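Side-chain contacts in gamma-glutamyltranspeptidase (Streptomyces lincolnensis, PDB 6J3A), which probably acts as a gamma-glutamyltranspeptidase-like enzyme of the N-terminal nucleophile hydrolase clan, cleaving or transferring amide-linked acyl groups: residues K91-D96 and G102-A107; A83-A88 and T242-A247; P291-Y296 and V302-E307; Q284-L289 and F513-A518. One frame throughout, in Å; residues are numbered along the deposited sequence.

How the contacts relate
The chain first meets contact 2, whose first segment, 83-88, leads into helix 87-92. Contact 1 then closes a short loop between 91-96 and 102-107, at the end of that helix. Contact 2 closes much later, when 242-247 returns to 83-88, so contact 1 lies within its loop. Contact 4 opens next, at the end of helix 280-288. Inside its span contact 3 folds the linker 291-296 onto helix 299-319. Contact 4 closes only at helix 506-519. No two contacts cross. Contacts 1 and 2 touch and tie loops together at one end of the molecule. Contacts 3 and 4 touch in a group of helices, with centres about 37 to 45 Å from those of the first pair.

Contact 1: K91-D96 and G102-A107; sequences KGLGLD and GPLAAA
Leu93 and Leu95 meet Leu104 through methyl groups alone. No ring or other flat group takes part across the contact, so it has no faces or edges. The Leu104 end is shared. Its CD1 lies 3.8 Å from Leu93 CD1 and, equally, 3.8 Å from Leu95 CD1. Leu104 CD2 adds a longer approach to Leu93 CD1, at 4.1 Å. Leu93 and Leu104 point at each other tip to tip. Leu95 comes in at a slant to Leu104. In all three leucines CG stands opposite the carbonyl carbon (chi1 of Leu104 -73°), which extends the branches into the space between the two backbones. No hydrogen bond crosses, and the nearest CA atoms, of Leu93 and Leu104, are 10.5 Å apart. The contact is therefore a small apolar bridge between side-chain ends. On the far side of 91-96, Lys91 NZ and Asp96 OD1 form a salt bridge of 3.4 Å. Leu104 belongs to a type I beta turn from Gly102 to Ala105, and its carbonyl O bonds to Tyr90 OH of helix 87-92. His241 of strand 240-241 touches both Leu93 and Leu104. The bridge thus sits between the end of helix 87-92, the loop before helix 111-122 and that short strand.

Contact 2: A83-A88 and T242-A247; sequences AGATVA and TGTLTA
Thr244 lies against Gly84 and Ala85 where two loops pass each other, each running on into a helix behind a threonine N-cap. Thr86 OG1 caps the start of helix 87-92 by bonding to His89 N, and Thr246 does the same kind of work for helix 247-252. Asp249 OD2 in turn accepts a bond from Thr246 N, consistent with a capping box. The other carboxylate oxygen, OD1, takes Ala83 N and so ties the 83-88 loop to the start of helix 247-252.

The tight part is the Thr244 side chain on the Gly84 peptide. Thr244 CG2 stands opposite its own carbonyl carbon and comes 3.5 Å from Gly84 O. Thr244 OG1, between the backbone N and the carbonyl carbon (chi1 64°), sits 3.6 Å from both Gly84 C and Ala85 N. None of this is a hydrogen bond. Gly84 has little room for a side chain: a CB on it would lie 3.3 Å from Thr244 CB. Replacing Thr244 by alanine would probably leave a gap over the Gly84 peptide and let this loop shift.

The other side is looser. Thr246 points toward 83-88, but Thr246 OG1 stays 5.8 Å from Ala83 CB, and Ala83 is exposed. Ala85, the buried centre of an inverse gamma turn, has its CB 3.7 Å from Thr244 OG1.

Contact 3: P291-Y296 and V302-E307; sequences PELPEY and VHLLVE
Leu304 meets Leu293 and Pro294 with one methyl, CD2, and crosses each of them at about a right angle. Leu304 CD2 lies 3.6 Å from Pro294 CD and 4.1 Å from Pro294 CG, so it meets the ring at its CD-CG end. The same methyl, Leu304 CD2, is 4.0 Å from Leu293 CD2. Leu304 holds CG anti to its backbone N (chi1 175°), which sends the side chain out from helix 299-319 to the linker. Leu293 differs. Its CG lies opposite the carbonyl carbon (chi1 -64°), and only its CD2 branch turns in to Leu304.

The contact is apolar, small and near the surface. No hydrogen bond joins the segments. It lays the linker against the first turns of the helix that follows it. That helix is regular here, with a bond from Val306 N to Val302 O and another from Glu307 N to His303 O.

Other sides of the same turns face inward. Glu307 CG lies over one face of the His303 ring, 3.6 Å above its plane and toward the rim. His303 ND1 bonds to His576 NE2, and its NE2 to Gly345 O. From the linker, Tyr296 packs on helix 506-519, and its OH is hydrogen-bonded to Arg520 NH1. Leu305 reaches Leu515 of that helix and Trp538 of strand 538-540, while Val302 and His303 touch Leu571 of helix 565-573.

Contact 4: Q284-L289 and F513-A518; sequences QQLALL and FFLAVA
Leu286 and Leu289 pack on Phe514 and Leu515 where helix 280-288 meets helix 506-519, two helices that share the cover of strand 256-265. The closest pair is Leu286 CD2 and Leu515 CD2, 4.0 Å apart. The two side chains run antiparallel, side by side, and touch near their ends. Leu515 CD2 serves a second leucine too, with Leu289 CD1 at 4.2 Å. Leu286 CD2 also has a second partner, Phe514 CE2, 4.3 Å away. The methyl comes to that ring obliquely.

Leu286 and Leu515 both carry CG opposite the carbonyl carbon (chi1 -72° and -69°), and this lets their branches bridge a backbone gap of 9.2 Å between the two CA atoms. The distances are ordinary for methyl packing, and no hydrogen bond crosses between the segments. Leu289 N bonds to Leu286 O.

The surroundings are largely apolar and aromatic. Trp265 of the strand touches both Leu289 and Leu515, Tyr263 touches Leu286, and Trp268 meets the Phe514 ring edge-to-face. Leu305 and Tyr301 of helix 299-319 add to the same cluster. A polar link between the helices is the bond from Gln285 NE2 to Asp507 O. Helices packed on each other and on a beta-sheet in this way are typical of the layered alpha-beta-beta-alpha fold of the N-terminal nucleophile hydrolases.

Contact 1: K91-D96 and G102-A107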
loop_
_atom_site.group_PDB
_atom_site.type_symbol
_atom_site.label_atom_id
_atom_site.label_comp_id
_atom_site.label_asym_id
_atom_site.label_seq_id
_atom_site.Cartn_x
_atom_site.Cartn_y
_atom_site.Cartn_z
ATOM N N LYS A 91 25.380 -38.938 -13.428
ATOM C CA LYS A 91 26.226 -39.227 -14.584
ATOM C C LYS A 91 25.827 -40.534 -15.268
ATOM O O LYS A 91 25.830 -40.618 -16.506
ATOM C CB LYS A 91 27.704 -39.310 -14.176
ATOM C CG LYS A 91 28.440 -37.980 -14.100
ATOM C CD LYS A 91 28.368 -37.259 -15.434
ATOM C CE LYS A 91 29.650 -36.531 -15.772
ATOM N NZ LYS A 91 29.455 -35.736 -17.014
ATOM N N GLY A 92 25.475 -41.540 -14.462
ATOM C CA GLY A 92 24.998 -42.830 -14.982
ATOM C C GLY A 92 23.732 -42.742 -15.831
ATOM O O GLY A 92 23.486 -43.598 -16.682
ATOM N N LEU A 93 22.939 -41.697 -15.610
ATOM C CA LEU A 93 21.777 -41.407 -16.431
ATOM C C LEU A 93 22.089 -40.542 -17.656
ATOM O O LEU A 93 21.172 -40.030 -18.293
ATOM C CB LEU A 93 20.729 -40.724 -15.570
ATOM C CG LEU A 93 20.299 -41.533 -14.345
ATOM C CD1 LEU A 93 19.584 -40.619 -13.365
ATOM C CD2 LEU A 93 19.408 -42.693 -14.755
ATOM N N GLY A 94 23.367 -40.390 -17.997
ATOM C CA GLY A 94 23.773 -39.664 -19.204
ATOM C C GLY A 94 23.546 -38.169 -19.120
ATOM O O GLY A 94 23.296 -37.520 -20.132
ATOM N N LEU A 95 23.638 -37.640 -17.901
ATOM C CA LEU A 95 23.402 -36.237 -17.615
ATOM C C LEU A 95 24.730 -35.533 -17.380
ATOM O O LEU A 95 25.634 -36.088 -16.758
ATOM C CB LEU A 95 22.492 -36.090 -16.386
ATOM C CG LEU A 95 21.034 -36.574 -16.547
ATOM C CD1 LEU A 95 20.302 -36.683 -15.206
ATOM C CD2 LEU A 95 20.246 -35.690 -17.513
ATOM N N ASP A 96 24.843 -34.320 -17.905
ATOM C CA ASP A 96 25.988 -33.447 -17.620
ATOM C C ASP A 96 25.650 -32.383 -16.580
ATOM O O ASP A 96 26.493 -32.010 -15.770
ATOM C CB ASP A 96 26.489 -32.799 -18.913
ATOM C CG ASP A 96 27.351 -33.739 -19.739
ATOM O OD1 ASP A 96 27.297 -34.980 -19.540
ATOM O OD2 ASP A 96 28.094 -33.221 -20.595
ATOM N N GLY A 102 11.657 -31.996 -12.694
ATOM C CA GLY A 102 11.543 -33.407 -12.367
ATOM C C GLY A 102 12.093 -33.730 -10.993
ATOM O O GLY A 102 12.676 -32.864 -10.354
ATOM N N PRO A 103 11.905 -34.987 -10.534
ATOM C CA PRO A 103 12.234 -35.410 -9.177
ATOM C C PRO A 103 13.729 -35.605 -8.904
ATOM O O PRO A 103 14.103 -35.703 -7.735
ATOM C CB PRO A 103 11.466 -36.726 -9.021
ATOM C CG PRO A 103 11.394 -37.274 -10.391
ATOM C CD PRO A 103 11.349 -36.100 -11.322
ATOM N N LEU A 104 14.568 -35.654 -9.944
ATOM C CA LEU A 104 16.035 -35.652 -9.747
ATOM C C LEU A 104 16.563 -34.309 -9.221
ATOM O O LEU A 104 17.609 -34.271 -8.585
ATOM C CB LEU A 104 16.802 -36.016 -11.030
ATOM C CG LEU A 104 16.780 -37.466 -11.520
ATOM C CD1 LEU A 104 17.384 -37.520 -12.915
ATOM C CD2 LEU A 104 17.535 -38.383 -10.574
ATOM N N ALA A 105 15.852 -33.222 -9.505
ATOM C CA ALA A 105 16.233 -31.881 -9.040
ATOM C C ALA A 105 15.753 -31.561 -7.615
ATOM O O ALA A 105 16.242 -30.616 -6.992
ATOM C CB ALA A 105 15.736 -30.827 -10.022
ATOM N N ALA A 106 14.807 -32.343 -7.101
ATOM C CA ALA A 106 14.262 -32.129 -5.743
ATOM C C ALA A 106 15.276 -32.376 -4.629
ATOM O O ALA A 106 15.807 -33.485 -4.505
ATOM C CB ALA A 106 13.045 -33.016 -5.512
ATOM N N ALA A 107 15.532 -31.349 -3.823
ATOM C CA ALA A 107 16.211 -31.544 -2.542
ATOM C C ALA A 107 15.152 -31.976 -1.540
ATOM O O ALA A 107 13.962 -31.876 -1.830
ATOM C CB ALA A 107 16.883 -30.261 -2.095
#

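Contact 2: A83-A88 and T242-A247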
loop_
_atom_site.group_PDB
_atom_site.type_symbol
_atom_site.label_atom_id
_atom_site.label_comp_id
_atom_site.label_asym_id
_atom_site.label_seq_id
_atom_site.Cartn_x
_atom_site.Cartn_y
_atom_site.Cartn_z
ATOM N N ALA A 83 20.256 -39.236 0.170
ATOM C CA ALA A 83 21.324 -40.209 0.395
ATOM C C ALA A 83 21.842 -40.891 -0.893
ATOM O O ALA A 83 23.042 -41.177 -1.003
ATOM C CB ALA A 83 20.859 -41.248 1.406
ATOM N N GLY A 84 20.948 -41.129 -1.859
ATOM C CA GLY A 84 21.315 -41.733 -3.161
ATOM C C GLY A 84 21.629 -40.780 -4.320
ATOM O O GLY A 84 21.753 -41.211 -5.477
ATOM N N ALA A 85 21.779 -39.494 -4.017
ATOM C CA ALA A 85 21.912 -38.474 -5.048
ATOM C C ALA A 85 23.368 -38.160 -5.287
ATOM O O ALA A 85 23.852 -37.107 -4.876
ATOM C CB ALA A 85 21.156 -37.218 -4.652
ATOM N N THR A 86 24.060 -39.076 -5.957
ATOM C CA THR A 86 25.495 -38.934 -6.186
ATOM C C THR A 86 25.766 -38.393 -7.579
ATOM O O THR A 86 24.940 -38.530 -8.483
ATOM C CB THR A 86 26.234 -40.269 -5.990
ATOM O OG1 THR A 86 25.791 -41.220 -6.965
ATOM C CG2 THR A 86 25.980 -40.824 -4.581
ATOM N N VAL A 87 26.925 -37.763 -7.742
ATOM C CA VAL A 87 27.400 -37.376 -9.066
ATOM C C VAL A 87 27.473 -38.603 -9.964
ATOM O O VAL A 87 27.141 -38.522 -11.143
ATOM C CB VAL A 87 28.788 -36.700 -9.016
ATOM C CG1 VAL A 87 29.407 -36.575 -10.412
ATOM C CG2 VAL A 87 28.672 -35.321 -8.378
ATOM N N ALA A 88 27.914 -39.727 -9.408
ATOM C CA ALA A 88 28.053 -40.968 -10.179
ATOM C C ALA A 88 26.705 -41.421 -10.742
ATOM O O ALA A 88 26.560 -41.657 -11.944
ATOM C CB ALA A 88 28.665 -42.063 -9.312
ATOM N N THR A 242 13.513 -40.834 -12.536
ATOM C CA THR A 242 12.980 -41.111 -11.223
ATOM C C THR A 242 13.895 -40.450 -10.179
ATOM O O THR A 242 15.076 -40.204 -10.429
ATOM C CB THR A 242 12.837 -42.633 -11.015
ATOM O OG1 THR A 242 11.917 -42.881 -9.952
ATOM C CG2 THR A 242 14.180 -43.318 -10.709
ATOM N N GLY A 243 13.334 -40.149 -9.017
ATOM C CA GLY A 243 14.084 -39.508 -7.942
ATOM C C GLY A 243 14.633 -40.542 -6.980
ATOM O O GLY A 243 14.006 -41.578 -6.750
ATOM N N THR A 244 15.801 -40.246 -6.414
ATOM C CA THR A 244 16.472 -41.138 -5.461
ATOM C C THR A 244 15.996 -40.906 -4.037
ATOM O O THR A 244 16.384 -41.643 -3.135
ATOM C CB THR A 244 18.002 -40.943 -5.466
ATOM O OG1 THR A 244 18.329 -39.621 -5.010
ATOM C CG2 THR A 244 18.578 -41.155 -6.858
ATOM N N LEU A 245 15.189 -39.862 -3.840
ATOM C CA LEU A 245 14.572 -39.556 -2.552
ATOM C C LEU A 245 13.856 -40.773 -1.948
ATOM O O LEU A 245 13.221 -41.549 -2.666
ATOM C CB LEU A 245 13.588 -38.392 -2.716
ATOM C CG LEU A 245 13.060 -37.770 -1.414
ATOM C CD1 LEU A 245 14.037 -36.751 -0.847
ATOM C CD2 LEU A 245 11.697 -37.125 -1.628
ATOM N N THR A 246 13.973 -40.922 -0.629
ATOM C CA THR A 246 13.434 -42.078 0.101
ATOM C C THR A 246 12.758 -41.638 1.389
ATOM O O THR A 246 12.959 -40.523 1.857
ATOM C CB THR A 246 14.544 -43.075 0.516
ATOM O OG1 THR A 246 15.224 -42.585 1.682
ATOM C CG2 THR A 246 15.563 -43.310 -0.610
ATOM N N ALA A 247 12.007 -42.560 1.979
ATOM C CA ALA A 247 11.322 -42.347 3.264
ATOM C C ALA A 247 12.267 -41.887 4.362
ATOM O O ALA A 247 11.959 -40.949 5.089
ATOM C CB ALA A 247 10.627 -43.626 3.701
#

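Contact 3: P291-Y296 and V302-E307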
loop_
_atom_site.group_PDB
_atom_site.type_symbol
_atom_site.label_atom_id
_atom_site.label_comp_id
_atom_site.label_asym_id
_atom_site.label_seq_id
_atom_site.Cartn_x
_atom_site.Cartn_y
_atom_site.Cartn_z
ATOM N N PRO A 291 36.978 3.036 1.158
ATOM C CA PRO A 291 36.325 3.875 2.167
ATOM C C PRO A 291 35.618 5.108 1.592
ATOM O O PRO A 291 34.617 5.547 2.154
ATOM C CB PRO A 291 37.476 4.275 3.101
ATOM C CG PRO A 291 38.739 4.001 2.352
ATOM C CD PRO A 291 38.431 2.903 1.386
ATOM N N GLU A 292 36.126 5.605 0.463
ATOM C CA GLU A 292 35.703 6.849 -0.164
ATOM C C GLU A 292 34.957 6.579 -1.464
ATOM O O GLU A 292 35.557 6.546 -2.542
ATOM C CB GLU A 292 36.972 7.658 -0.432
ATOM C CG GLU A 292 36.808 9.014 -1.098
ATOM C CD GLU A 292 37.960 9.960 -0.767
ATOM O OE1 GLU A 292 38.364 10.731 -1.667
ATOM O OE2 GLU A 292 38.474 9.924 0.383
ATOM N N LEU A 293 33.642 6.393 -1.363
ATOM C CA LEU A 293 32.835 5.993 -2.529
ATOM C C LEU A 293 32.618 7.159 -3.489
ATOM O O LEU A 293 32.647 8.320 -3.058
ATOM C CB LEU A 293 31.478 5.433 -2.096
ATOM C CG LEU A 293 31.524 4.137 -1.284
ATOM C CD1 LEU A 293 30.158 3.824 -0.687
ATOM C CD2 LEU A 293 32.013 2.972 -2.135
ATOM N N PRO A 294 32.405 6.863 -4.793
ATOM C CA PRO A 294 31.977 7.936 -5.685
ATOM C C PRO A 294 30.575 8.438 -5.339
ATOM O O PRO A 294 29.882 7.858 -4.488
ATOM C CB PRO A 294 31.997 7.290 -7.080
ATOM C CG PRO A 294 32.800 6.047 -6.946
ATOM C CD PRO A 294 32.637 5.603 -5.527
ATOM N N GLU A 295 30.199 9.534 -5.992
ATOM C CA GLU A 295 28.879 10.146 -5.855
ATOM C C GLU A 295 27.807 9.076 -5.985
ATOM O O GLU A 295 27.803 8.310 -6.953
ATOM C CB GLU A 295 28.689 11.197 -6.962
ATOM C CG GLU A 295 27.277 11.798 -7.099
ATOM C CD GLU A 295 27.130 13.217 -6.561
ATOM O OE1 GLU A 295 26.043 13.802 -6.785
ATOM O OE2 GLU A 295 28.072 13.752 -5.914
ATOM N N TYR A 296 26.895 9.028 -5.020
ATOM C CA TYR A 296 25.759 8.119 -5.111
ATOM C C TYR A 296 24.980 8.323 -6.428
ATOM O O TYR A 296 24.706 9.449 -6.836
ATOM C CB TYR A 296 24.824 8.289 -3.910
ATOM C CG TYR A 296 23.493 7.590 -4.101
ATOM C CD1 TYR A 296 23.359 6.221 -3.867
ATOM C CD2 TYR A 296 22.373 8.298 -4.541
ATOM C CE1 TYR A 296 22.142 5.577 -4.052
ATOM C CE2 TYR A 296 21.152 7.668 -4.735
ATOM C CZ TYR A 296 21.035 6.308 -4.491
ATOM O OH TYR A 296 19.812 5.696 -4.696
ATOM N N VAL A 302 28.045 3.238 -10.204
ATOM C CA VAL A 302 27.496 2.027 -10.816
ATOM C C VAL A 302 28.611 1.093 -11.274
ATOM O O VAL A 302 28.678 -0.051 -10.819
ATOM C CB VAL A 302 26.569 2.374 -12.004
ATOM C CG1 VAL A 302 26.186 1.137 -12.815
ATOM C CG2 VAL A 302 25.318 3.052 -11.494
ATOM N N HIS A 303 29.461 1.599 -12.175
ATOM C CA HIS A 303 30.652 0.879 -12.677
ATOM C C HIS A 303 31.418 0.166 -11.564
ATOM O O HIS A 303 31.676 -1.032 -11.645
ATOM C CB HIS A 303 31.615 1.837 -13.409
ATOM C CG HIS A 303 32.890 1.183 -13.849
ATOM N ND1 HIS A 303 32.985 0.448 -15.010
ATOM C CD2 HIS A 303 34.111 1.121 -13.265
ATOM C CE1 HIS A 303 34.210 -0.032 -15.128
ATOM N NE2 HIS A 303 34.913 0.361 -14.081
ATOM N N LEU A 304 31.769 0.926 -10.535
ATOM C CA LEU A 304 32.463 0.397 -9.359
ATOM C C LEU A 304 31.761 -0.810 -8.742
ATOM O O LEU A 304 32.407 -1.801 -8.420
ATOM C CB LEU A 304 32.624 1.488 -8.290
ATOM C CG LEU A 304 33.228 1.025 -6.960
ATOM C CD1 LEU A 304 34.697 0.663 -7.136
ATOM C CD2 LEU A 304 33.057 2.073 -5.876
ATOM N N LEU A 305 30.449 -0.698 -8.563
ATOM C CA LEU A 305 29.638 -1.775 -8.001
ATOM C C LEU A 305 29.487 -2.986 -8.914
ATOM O O LEU A 305 29.386 -4.111 -8.421
ATOM C CB LEU A 305 28.253 -1.252 -7.620
ATOM C CG LEU A 305 28.210 -0.193 -6.509
ATOM C CD1 LEU A 305 26.776 0.096 -6.087
ATOM C CD2 LEU A 305 29.038 -0.569 -5.292
ATOM N N VAL A 306 29.442 -2.757 -10.228
ATOM C CA VAL A 306 29.292 -3.848 -11.211
ATOM C C VAL A 306 30.558 -4.722 -11.216
ATOM O O VAL A 306 30.506 -5.945 -11.033
ATOM C CB VAL A 306 28.963 -3.290 -12.623
ATOM C CG1 VAL A 306 29.052 -4.365 -13.711
ATOM C CG2 VAL A 306 27.572 -2.668 -12.628
ATOM N N GLU A 307 31.695 -4.071 -11.408
ATOM C CA GLU A 307 32.977 -4.769 -11.394
ATOM C C GLU A 307 33.219 -5.489 -10.061
ATOM O O GLU A 307 33.660 -6.636 -10.042
ATOM C CB GLU A 307 34.120 -3.797 -11.722
ATOM C CG GLU A 307 34.039 -3.202 -13.123
ATOM C CD GLU A 307 33.788 -4.263 -14.164
ATOM O OE1 GLU A 307 32.630 -4.381 -14.613
ATOM O OE2 GLU A 307 34.742 -5.011 -14.489
#

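Contact 4: Q284-L289 and F513-A518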
loop_
_atom_site.group_PDB
_atom_site.type_symbol
_atom_site.label_atom_id
_atom_site.label_comp_id
_atom_site.label_asym_id
_atom_site.label_seq_id
_atom_site.Cartn_x
_atom_site.Cartn_y
_atom_site.Cartn_z
ATOM N N GLN A 284 30.839 -9.830 0.642
ATOM C CA GLN A 284 32.071 -9.700 -0.161
ATOM C C GLN A 284 32.079 -8.436 -1.007
ATOM O O GLN A 284 33.120 -7.812 -1.190
ATOM C CB GLN A 284 32.286 -10.922 -1.060
ATOM C CG GLN A 284 32.856 -12.127 -0.321
ATOM C CD GLN A 284 33.591 -13.101 -1.212
ATOM O OE1 GLN A 284 33.272 -14.286 -1.228
ATOM N NE2 GLN A 284 34.585 -12.609 -1.960
ATOM N N GLN A 285 30.914 -8.059 -1.513
ATOM C CA GLN A 285 30.781 -6.811 -2.260
ATOM C C GLN A 285 31.057 -5.569 -1.404
ATOM O O GLN A 285 31.638 -4.595 -1.891
ATOM C CB GLN A 285 29.406 -6.728 -2.915
ATOM C CG GLN A 285 29.271 -7.637 -4.125
ATOM C CD GLN A 285 27.847 -7.694 -4.642
ATOM O OE1 GLN A 285 27.443 -6.868 -5.450
ATOM N NE2 GLN A 285 27.082 -8.669 -4.174
ATOM N N LEU A 286 30.652 -5.631 -0.136
ATOM C CA LEU A 286 30.865 -4.552 0.829
ATOM C C LEU A 286 32.325 -4.447 1.230
ATOM O O LEU A 286 32.876 -3.342 1.317
ATOM C CB LEU A 286 30.036 -4.795 2.095
ATOM C CG LEU A 286 28.530 -4.610 2.006
ATOM C CD1 LEU A 286 27.876 -5.081 3.293
ATOM C CD2 LEU A 286 28.187 -3.157 1.750
ATOM N N ALA A 287 32.932 -5.605 1.495
ATOM C CA ALA A 287 34.370 -5.692 1.769
ATOM C C ALA A 287 35.261 -5.192 0.625
ATOM O O ALA A 287 36.370 -4.725 0.854
ATOM C CB ALA A 287 34.741 -7.114 2.121
ATOM N N LEU A 288 34.766 -5.289 -0.597
ATOM C CA LEU A 288 35.492 -4.803 -1.775
ATOM C C LEU A 288 35.575 -3.292 -1.870
ATOM O O LEU A 288 36.495 -2.762 -2.495
ATOM C CB LEU A 288 34.853 -5.350 -3.069
ATOM C CG LEU A 288 35.552 -6.415 -3.928
ATOM C CD1 LEU A 288 36.763 -7.056 -3.287
ATOM C CD2 LEU A 288 34.556 -7.492 -4.335
ATOM N N LEU A 289 34.623 -2.601 -1.258
ATOM C CA LEU A 289 34.477 -1.174 -1.474
ATOM C C LEU A 289 35.625 -0.387 -0.850
ATOM O O LEU A 289 36.110 -0.756 0.213
ATOM C CB LEU A 289 33.146 -0.696 -0.895
ATOM C CG LEU A 289 31.888 -1.309 -1.523
ATOM C CD1 LEU A 289 30.666 -1.014 -0.660
ATOM C CD2 LEU A 289 31.676 -0.832 -2.956
ATOM N N PHE A 513 20.165 -1.639 -3.055
ATOM C CA PHE A 513 19.180 -1.148 -2.090
ATOM C C PHE A 513 19.797 -0.712 -0.764
ATOM O O PHE A 513 19.616 0.431 -0.345
ATOM C CB PHE A 513 18.156 -2.241 -1.832
ATOM C CG PHE A 513 17.266 -1.981 -0.665
ATOM C CD1 PHE A 513 16.267 -1.035 -0.748
ATOM C CD2 PHE A 513 17.417 -2.699 0.509
ATOM C CE1 PHE A 513 15.426 -0.801 0.327
ATOM C CE2 PHE A 513 16.582 -2.473 1.587
ATOM C CZ PHE A 513 15.584 -1.524 1.495
ATOM N N PHE A 514 20.515 -1.628 -0.116
ATOM C CA PHE A 514 21.123 -1.359 1.188
ATOM C C PHE A 514 22.060 -0.159 1.174
ATOM O O PHE A 514 22.041 0.638 2.109
ATOM C CB PHE A 514 21.885 -2.568 1.705
ATOM C CG PHE A 514 22.731 -2.274 2.916
ATOM C CD1 PHE A 514 22.193 -2.381 4.195
ATOM C CD2 PHE A 514 24.064 -1.893 2.772
ATOM C CE1 PHE A 514 22.969 -2.120 5.307
ATOM C CE2 PHE A 514 24.843 -1.625 3.880
ATOM C CZ PHE A 514 24.296 -1.739 5.150
ATOM N N LEU A 515 22.893 -0.047 0.142
ATOM C CA LEU A 515 23.740 1.150 -0.017
ATOM C C LEU A 515 22.905 2.425 -0.208
ATOM O O LEU A 515 23.192 3.478 0.383
ATOM C CB LEU A 515 24.741 0.993 -1.174
ATOM C CG LEU A 515 25.871 -0.033 -0.986
ATOM C CD1 LEU A 515 26.763 -0.068 -2.215
ATOM C CD2 LEU A 515 26.713 0.250 0.243
ATOM N N ALA A 516 21.865 2.334 -1.022
ATOM C CA ALA A 516 20.965 3.467 -1.176
ATOM C C ALA A 516 20.368 3.875 0.173
ATOM O O ALA A 516 20.387 5.055 0.511
ATOM C CB ALA A 516 19.883 3.160 -2.187
ATOM N N VAL A 517 19.895 2.911 0.962
ATOM C CA VAL A 517 19.347 3.222 2.292
ATOM C C VAL A 517 20.362 3.986 3.154
ATOM O O VAL A 517 20.018 4.951 3.821
ATOM C CB VAL A 517 18.897 1.960 3.064
ATOM C CG1 VAL A 517 18.464 2.319 4.486
ATOM C CG2 VAL A 517 17.759 1.248 2.341
ATOM N N ALA A 518 21.610 3.538 3.135
ATOM C CA ALA A 518 22.664 4.136 3.951
ATOM C C ALA A 518 23.167 5.469 3.401
ATOM O O ALA A 518 23.624 6.306 4.175
ATOM C CB ALA A 518 23.814 3.170 4.076
#